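Local atomic coordinates of UPF0255 protein frsA (Vibrio vulnificus, PDB entry 4I4C), a protein that probably hydrolyses carboxylic esters, as a two-domain member of the FrsA family of alpha/beta-hydrolase-like proteins. Residues 102-113 / 124-135. Residues are numbered along the deposited sequence; the frame is centred on the assembly and turned at random.
Sequences WTRLGMEHQKRA and ALFSASLCYSIA
Tyr132 lays its ring across the 102-113 helix and ends at Gln110. Its hydroxyl donates to Gln110 OE1, with Tyr132 OH 2.7 Å from that oxygen. The C=O...O angle of 161° puts the donor nearly on the carbonyl axis. The oxygen meets the phenol at its edge, in plane, while the amide is turned obliquely against the ring. Gln110 reaches this point because its CG lies anti to the backbone N (chi1 -161°) and the chain stays extended beyond. Gly106 CA makes an off-centre CH-pi contact with the Tyr132 ring, and Thr103 CG2 is 3.8 Å from Tyr132 CE1. Met107 CG touches the hydroxyl.

Toward the Ala135 end, Ile134 CG2 stands over the Trp102 indole, 3.4 Å from Trp102 CD2, in a CH-pi contact. Toward Ala124, Ser127 CB makes another over the centre of the His109 imidazole, whereas Cys131 SG lies at that ring's edge, 3.8 Å from His109 CD2. Cys131 SG also packs on Leu105 CD2.

The two segments belong to an antiparallel helical hairpin, helices 98-114 and 121-136, joined by a short link. The axes of 102-113 and 124-135 approach to 7.7 Å, and their N-to-C directions are 169° apart. The packing is knobs-into-holes. Tyr132 fits among Thr103, Gly106, Met107 and Gln110, and Cys131 among Trp102, Leu105, Gly106 and His109. The backbones come close where small residues face each other: Gly106 CA and Ala128 CA are 4.2 Å apart. At one end of the contact, Ala113 CB meets Ala124 CB at 3.8 Å.

Helix 64-75 packs on Trp102, and His109 NE2 makes a weak hydrogen bond with its Glu66. Helix 144-163 touches Leu125 and Tyr132. Ser133 OG is hydrogen-bonded to Asp208, which precedes in sequence Met209, a residue lining the site of the bound polyether.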
ATOM      1  N   TRP A 102      -9.336   8.012 -14.486  1.00 17.31           N
ATOM      2  CA  TRP A 102      -9.219   6.677 -13.889  1.00 15.23           C
ATOM      3  C   TRP A 102     -10.582   6.174 -13.444  1.00 16.82           C
ATOM      4  O   TRP A 102     -10.876   4.995 -13.547  1.00 17.60           O
ATOM      5  CB  TRP A 102      -8.212   6.641 -12.732  1.00 13.60           C
ATOM      6  CG  TRP A 102      -6.789   6.518 -13.202  1.00 19.60           C
ATOM      7  CD1 TRP A 102      -5.860   7.529 -13.318  1.00 12.65           C
ATOM      8  CD2 TRP A 102      -6.141   5.323 -13.655  1.00 18.06           C
ATOM      9  NE1 TRP A 102      -4.674   7.024 -13.806  1.00 13.14           N
ATOM     10  CE2 TRP A 102      -4.818   5.676 -14.018  1.00 17.70           C
ATOM     11  CE3 TRP A 102      -6.551   3.990 -13.788  1.00 13.24           C
ATOM     12  CZ2 TRP A 102      -3.900   4.735 -14.512  1.00 19.26           C
ATOM     13  CZ3 TRP A 102      -5.630   3.054 -14.270  1.00 14.87           C
ATOM     14  CH2 TRP A 102      -4.323   3.434 -14.621  1.00 16.96           C
ATOM     15  N   THR A 103     -11.425   7.088 -12.978  1.00 16.00           N
ATOM     16  CA  THR A 103     -12.774   6.705 -12.564  1.00 18.81           C
ATOM     17  C   THR A 103     -13.600   6.254 -13.771  1.00 21.07           C
ATOM     18  O   THR A 103     -14.405   5.324 -13.673  1.00 23.24           O
ATOM     19  CB  THR A 103     -13.458   7.858 -11.796  1.00 20.16           C
ATOM     20  OG1 THR A 103     -12.751   8.078 -10.571  1.00 25.45           O
ATOM     21  CG2 THR A 103     -14.900   7.527 -11.468  1.00 17.84           C
ATOM     22  N   ARG A 104     -13.370   6.896 -14.919  1.00 19.02           N
ATOM     23  CA  ARG A 104     -13.991   6.467 -16.170  1.00 26.82           C
ATOM     24  C   ARG A 104     -13.724   5.009 -16.476  1.00 18.46           C
ATOM     25  O   ARG A 104     -14.620   4.292 -16.902  1.00 19.43           O
ATOM     26  CB  ARG A 104     -13.462   7.276 -17.347  1.00 22.68           C
ATOM     27  CG  ARG A 104     -14.116   8.588 -17.544  1.00 28.69           C
ATOM     28  CD  ARG A 104     -13.549   9.226 -18.811  1.00 35.89           C
ATOM     29  NE  ARG A 104     -14.487   9.156 -19.923  1.00 30.35           N
ATOM     30  CZ  ARG A 104     -14.293   9.765 -21.089  1.00 36.34           C
ATOM     31  NH1 ARG A 104     -13.184  10.472 -21.283  1.00 28.27           N
ATOM     32  NH2 ARG A 104     -15.202   9.673 -22.058  1.00 34.30           N
ATOM     33  N   LEU A 105     -12.470   4.594 -16.326  1.00 17.51           N
ATOM     34  CA  LEU A 105     -12.097   3.199 -16.548  1.00 25.48           C
ATOM     35  C   LEU A 105     -12.772   2.302 -15.513  1.00 24.81           C
ATOM     36  O   LEU A 105     -13.307   1.250 -15.860  1.00 22.45           O
ATOM     37  CB  LEU A 105     -10.567   2.999 -16.546  1.00 19.37           C
ATOM     38  CG  LEU A 105     -10.096   1.584 -16.916  1.00 20.36           C
ATOM     39  CD1 LEU A 105     -10.569   1.130 -18.314  1.00 17.72           C
ATOM     40  CD2 LEU A 105      -8.575   1.422 -16.785  1.00 20.34           C
ATOM     41  N   GLY A 106     -12.767   2.722 -14.251  1.00 17.19           N
ATOM     42  CA  GLY A 106     -13.531   2.003 -13.239  1.00 17.54           C
ATOM     43  C   GLY A 106     -14.993   1.781 -13.619  1.00 27.44           C
ATOM     44  O   GLY A 106     -15.541   0.681 -13.481  1.00 20.93           O
ATOM     45  N   MET A 107     -15.640   2.823 -14.123  1.00 22.28           N
ATOM     46  CA  MET A 107     -17.064   2.717 -14.428  1.00 20.81           C
ATOM     47  C   MET A 107     -17.326   1.804 -15.621  1.00 25.44           C
ATOM     48  O   MET A 107     -18.395   1.208 -15.727  1.00 29.91           O
ATOM     49  CB  MET A 107     -17.669   4.099 -14.618  1.00 23.78           C
ATOM     50  CG  MET A 107     -17.694   4.919 -13.336  1.00 23.62           C
ATOM     51  SD  MET A 107     -18.242   6.628 -13.628  1.00 52.27           S
ATOM     52  CE  MET A 107     -18.597   7.169 -11.952  1.00 57.23           C
ATOM     53  N   GLU A 108     -16.329   1.674 -16.494  1.00 26.47           N
ATOM     54  CA  GLU A 108     -16.408   0.819 -17.670  1.00 27.50           C
ATOM     55  C   GLU A 108     -16.321  -0.652 -17.273  1.00 29.21           C
ATOM     56  O   GLU A 108     -17.008  -1.520 -17.845  1.00 24.29           O
ATOM     57  CB  GLU A 108     -15.278   1.159 -18.653  1.00 25.91           C
ATOM     58  CG  GLU A 108     -15.388   0.456 -19.992  1.00 28.72           C
ATOM     59  CD  GLU A 108     -16.535   0.993 -20.857  1.00 33.67           C
ATOM     60  OE1 GLU A 108     -17.165   2.014 -20.486  1.00 31.46           O
ATOM     61  OE2 GLU A 108     -16.808   0.377 -21.905  1.00 44.53           O
ATOM     62  N   HIS A 109     -15.456  -0.936 -16.305  1.00 23.89           N
ATOM     63  CA  HIS A 109     -15.426  -2.259 -15.698  1.00 21.03           C
ATOM     64  C   HIS A 109     -16.735  -2.531 -14.965  1.00 23.92           C
ATOM     65  O   HIS A 109     -17.296  -3.615 -15.078  1.00 25.84           O
ATOM     66  CB  HIS A 109     -14.250  -2.396 -14.733  1.00 19.70           C
ATOM     67  CG  HIS A 109     -12.941  -2.595 -15.419  1.00 28.96           C
ATOM     68  ND1 HIS A 109     -12.684  -3.687 -16.215  1.00 25.38           N
ATOM     69  CD2 HIS A 109     -11.820  -1.837 -15.445  1.00 32.77           C
ATOM     70  CE1 HIS A 109     -11.456  -3.599 -16.697  1.00 30.81           C
ATOM     71  NE2 HIS A 109     -10.912  -2.483 -16.248  1.00 30.11           N
ATOM     72  N   GLN A 110     -17.213  -1.548 -14.208  1.00 21.79           N
ATOM     73  CA  GLN A 110     -18.441  -1.739 -13.442  1.00 31.33           C
ATOM     74  C   GLN A 110     -19.655  -1.911 -14.375  1.00 44.63           C
ATOM     75  O   GLN A 110     -20.640  -2.539 -13.985  1.00 50.32           O
ATOM     76  CB  GLN A 110     -18.644  -0.596 -12.438  1.00 36.19           C
ATOM     77  CG  GLN A 110     -19.605  -0.922 -11.304  1.00 43.44           C
ATOM     78  CD  GLN A 110     -19.396  -0.046 -10.079  1.00 45.41           C
ATOM     79  OE1 GLN A 110     -18.693   0.966 -10.127  1.00 39.07           O
ATOM     80  NE2 GLN A 110     -20.008  -0.436  -8.968  1.00 51.66           N
ATOM     81  N   LYS A 111     -19.569  -1.366 -15.598  1.00 42.59           N
ATOM     82  CA  LYS A 111     -20.573  -1.603 -16.652  1.00 37.91           C
ATOM     83  C   LYS A 111     -20.491  -3.020 -17.224  1.00 33.35           C
ATOM     84  O   LYS A 111     -21.497  -3.720 -17.296  1.00 35.06           O
ATOM     85  CB  LYS A 111     -20.443  -0.599 -17.808  1.00 42.90           C
ATOM     86  CG  LYS A 111     -21.230   0.694 -17.624  1.00 52.52           C
ATOM     87  CD  LYS A 111     -21.514   1.389 -18.967  1.00 52.86           C
ATOM     88  CE  LYS A 111     -21.106   2.864 -18.952  1.00 52.41           C
ATOM     89  NZ  LYS A 111     -21.732   3.621 -17.832  1.00 52.59           N
ATOM     90  N   ARG A 112     -19.300  -3.438 -17.645  1.00 26.84           N
ATOM     91  CA  ARG A 112     -19.120  -4.803 -18.135  1.00 46.62           C
ATOM     92  C   ARG A 112     -19.521  -5.839 -17.075  1.00 50.10           C
ATOM     93  O   ARG A 112     -19.951  -6.945 -17.413  1.00 48.75           O
ATOM     94  CB  ARG A 112     -17.675  -5.052 -18.576  1.00 45.59           C
ATOM     95  CG  ARG A 112     -17.200  -4.205 -19.744  1.00 43.05           C
ATOM     96  CD  ARG A 112     -15.884  -4.736 -20.296  1.00 44.58           C
ATOM     97  NE  ARG A 112     -15.389  -3.946 -21.420  1.00 49.19           N
ATOM     98  CZ  ARG A 112     -14.549  -2.922 -21.299  1.00 51.47           C
ATOM     99  NH1 ARG A 112     -14.113  -2.562 -20.099  1.00 54.27           N
ATOM    100  NH2 ARG A 112     -14.144  -2.259 -22.378  1.00 51.39           N
ATOM    101  N   ALA A 113     -19.381  -5.473 -15.800  1.00 46.49           N
ATOM    102  CA  ALA A 113     -19.708  -6.373 -14.691  1.00 43.90           C
ATOM    103  C   ALA A 113     -21.189  -6.779 -14.668  1.00 46.26           C
ATOM    104  O   ALA A 113     -21.528  -7.914 -14.324  1.00 46.12           O
ATOM    105  CB  ALA A 113     -19.307  -5.741 -13.352  1.00 36.02           C
ATOM    106  N   ALA A 124     -14.549  -8.421 -12.668  1.00 25.58           N
ATOM    107  CA  ALA A 124     -14.671  -7.135 -13.322  1.00 29.20           C
ATOM    108  C   ALA A 124     -14.818  -6.076 -12.240  1.00 27.80           C
ATOM    109  O   ALA A 124     -14.331  -4.953 -12.379  1.00 22.05           O
ATOM    110  CB  ALA A 124     -15.877  -7.120 -14.278  1.00 29.52           C
ATOM    111  N   LEU A 125     -15.477  -6.442 -11.150  1.00 20.92           N
ATOM    112  CA  LEU A 125     -15.691  -5.486 -10.074  1.00 23.48           C
ATOM    113  C   LEU A 125     -14.390  -5.239  -9.306  1.00 26.16           C
ATOM    114  O   LEU A 125     -14.128  -4.108  -8.894  1.00 23.04           O
ATOM    115  CB  LEU A 125     -16.839  -5.914  -9.145  1.00 26.74           C
ATOM    116  CG  LEU A 125     -18.259  -5.751  -9.713  1.00 30.06           C
ATOM    117  CD1 LEU A 125     -19.280  -6.576  -8.931  1.00 33.02           C
ATOM    118  CD2 LEU A 125     -18.671  -4.287  -9.725  1.00 28.10           C
ATOM    119  N   PHE A 126     -13.586  -6.292  -9.123  1.00 26.94           N
ATOM    120  CA  PHE A 126     -12.255  -6.152  -8.519  1.00 20.57           C
ATOM    121  C   PHE A 126     -11.375  -5.252  -9.387  1.00 24.75           C
ATOM    122  O   PHE A 126     -10.681  -4.385  -8.872  1.00 26.15           O
ATOM    123  CB  PHE A 126     -11.589  -7.518  -8.304  1.00 25.21           C
ATOM    124  CG  PHE A 126     -12.060  -8.240  -7.063  1.00 22.34           C
ATOM    125  CD1 PHE A 126     -12.080  -7.589  -5.836  1.00 23.32           C
ATOM    126  CD2 PHE A 126     -12.474  -9.563  -7.125  1.00 26.08           C
ATOM    127  CE1 PHE A 126     -12.518  -8.243  -4.691  1.00 23.74           C
ATOM    128  CE2 PHE A 126     -12.906 -10.232  -5.983  1.00 21.63           C
ATOM    129  CZ  PHE A 126     -12.931  -9.568  -4.767  1.00 22.22           C
ATOM    130  N   SER A 127     -11.421  -5.446 -10.703  1.00 23.79           N
ATOM    131  CA  SER A 127     -10.745  -4.531 -11.623  1.00 22.39           C
ATOM    132  C   SER A 127     -11.199  -3.086 -11.438  1.00 20.89           C
ATOM    133  O   SER A 127     -10.395  -2.151 -11.501  1.00 18.56           O
ATOM    134  CB  SER A 127     -11.001  -4.940 -13.066  1.00 22.05           C
ATOM    135  OG  SER A 127     -10.368  -6.162 -13.341  1.00 29.76           O
ATOM    136  N   ALA A 128     -12.496  -2.911 -11.222  1.00 21.72           N
ATOM    137  CA  ALA A 128     -13.084  -1.583 -11.066  1.00 17.35           C
ATOM    138  C   ALA A 128     -12.579  -0.921  -9.790  1.00 21.19           C
ATOM    139  O   ALA A 128     -12.217   0.266  -9.787  1.00 17.33           O
ATOM    140  CB  ALA A 128     -14.592  -1.680 -11.037  1.00 24.48           C
ATOM    141  N   SER A 129     -12.560  -1.711  -8.711  1.00 19.06           N
ATOM    142  CA  SER A 129     -12.069  -1.287  -7.410  1.00 18.41           C
ATOM    143  C   SER A 129     -10.669  -0.743  -7.525  1.00 14.83           C
ATOM    144  O   SER A 129     -10.350   0.296  -6.954  1.00 18.52           O
ATOM    145  CB  SER A 129     -12.032  -2.465  -6.437  1.00 21.66           C
ATOM    146  OG  SER A 129     -11.727  -1.992  -5.138  1.00 19.44           O
ATOM    147  N   LEU A 130      -9.837  -1.457  -8.274  1.00 16.15           N
ATOM    148  CA  LEU A 130      -8.441  -1.072  -8.442  1.00 18.41           C
ATOM    149  C   LEU A 130      -8.331   0.235  -9.213  1.00 16.17           C
ATOM    150  O   LEU A 130      -7.508   1.101  -8.873  1.00 15.36           O
ATOM    151  CB  LEU A 130      -7.683  -2.165  -9.181  1.00 17.80           C
ATOM    152  CG  LEU A 130      -6.185  -1.920  -9.279  1.00 15.38           C
ATOM    153  CD1 LEU A 130      -5.600  -1.754  -7.890  1.00 26.67           C
ATOM    154  CD2 LEU A 130      -5.552  -3.085 -10.007  1.00 15.18           C
ATOM    155  N   CYS A 131      -9.157   0.381 -10.250  1.00 20.22           N
ATOM    156  CA  CYS A 131      -9.134   1.615 -11.036  1.00 16.10           C
ATOM    157  C   CYS A 131      -9.522   2.812 -10.181  1.00 17.08           C
ATOM    158  O   CYS A 131      -8.911   3.865 -10.287  1.00 14.71           O
ATOM    159  CB  CYS A 131     -10.027   1.518 -12.267  1.00 18.53           C
ATOM    160  SG  CYS A 131      -9.406   0.348 -13.463  1.00 22.94           S
ATOM    161  N   TYR A 132     -10.536   2.630  -9.336  1.00 17.73           N
ATOM    162  CA  TYR A 132     -10.973   3.663  -8.411  1.00 15.37           C
ATOM    163  C   TYR A 132      -9.900   4.025  -7.374  1.00 16.54           C
ATOM    164  O   TYR A 132      -9.758   5.194  -7.008  1.00 17.44           O
ATOM    165  CB  TYR A 132     -12.243   3.218  -7.672  1.00 15.35           C
ATOM    166  CG  TYR A 132     -13.467   3.095  -8.535  1.00 18.95           C
ATOM    167  CD1 TYR A 132     -13.727   4.020  -9.549  1.00 16.62           C
ATOM    168  CD2 TYR A 132     -14.358   2.048  -8.358  1.00 20.95           C
ATOM    169  CE1 TYR A 132     -14.840   3.908 -10.349  1.00 28.61           C
ATOM    170  CE2 TYR A 132     -15.483   1.925  -9.166  1.00 27.58           C
ATOM    171  CZ  TYR A 132     -15.718   2.864 -10.156  1.00 26.30           C
ATOM    172  OH  TYR A 132     -16.834   2.766 -10.964  1.00 24.74           O
ATOM    173  N   SER A 133      -9.192   3.015  -6.870  1.00 18.41           N
ATOM    174  CA  SER A 133      -8.079   3.223  -5.942  1.00 13.69           C
ATOM    175  C   SER A 133      -6.973   4.054  -6.592  1.00 13.81           C
ATOM    176  O   SER A 133      -6.496   5.040  -6.023  1.00 13.84           O
ATOM    177  CB  SER A 133      -7.521   1.884  -5.438  1.00 12.55           C
ATOM    178  OG  SER A 133      -6.366   2.088  -4.635  1.00 22.12           O
ATOM    179  N   ILE A 134      -6.569   3.658  -7.789  1.00 18.60           N
ATOM    180  CA  ILE A 134      -5.604   4.447  -8.561  1.00 18.06           C
ATOM    181  C   ILE A 134      -6.097   5.882  -8.834  1.00 17.99           C
ATOM    182  O   ILE A 134      -5.323   6.844  -8.763  1.00 11.62           O
ATOM    183  CB  ILE A 134      -5.273   3.739  -9.886  1.00 18.21           C
ATOM    184  CG1 ILE A 134      -4.531   2.427  -9.589  1.00 18.47           C
ATOM    185  CG2 ILE A 134      -4.472   4.652 -10.792  1.00 11.62           C
ATOM    186  CD1 ILE A 134      -4.534   1.424 -10.721  1.00 13.39           C
ATOM    187  N   ALA A 135      -7.387   6.023  -9.144  1.00 17.55           N
ATOM    188  CA  ALA A 135      -7.995   7.352  -9.299  1.00 18.86           C
ATOM    189  C   ALA A 135      -7.723   8.253  -8.088  1.00 14.22           C
ATOM    190  O   ALA A 135      -7.494   9.455  -8.228  1.00 14.52           O
ATOM    191  CB  ALA A 135      -9.506   7.234  -9.551  1.00 15.29           C
TER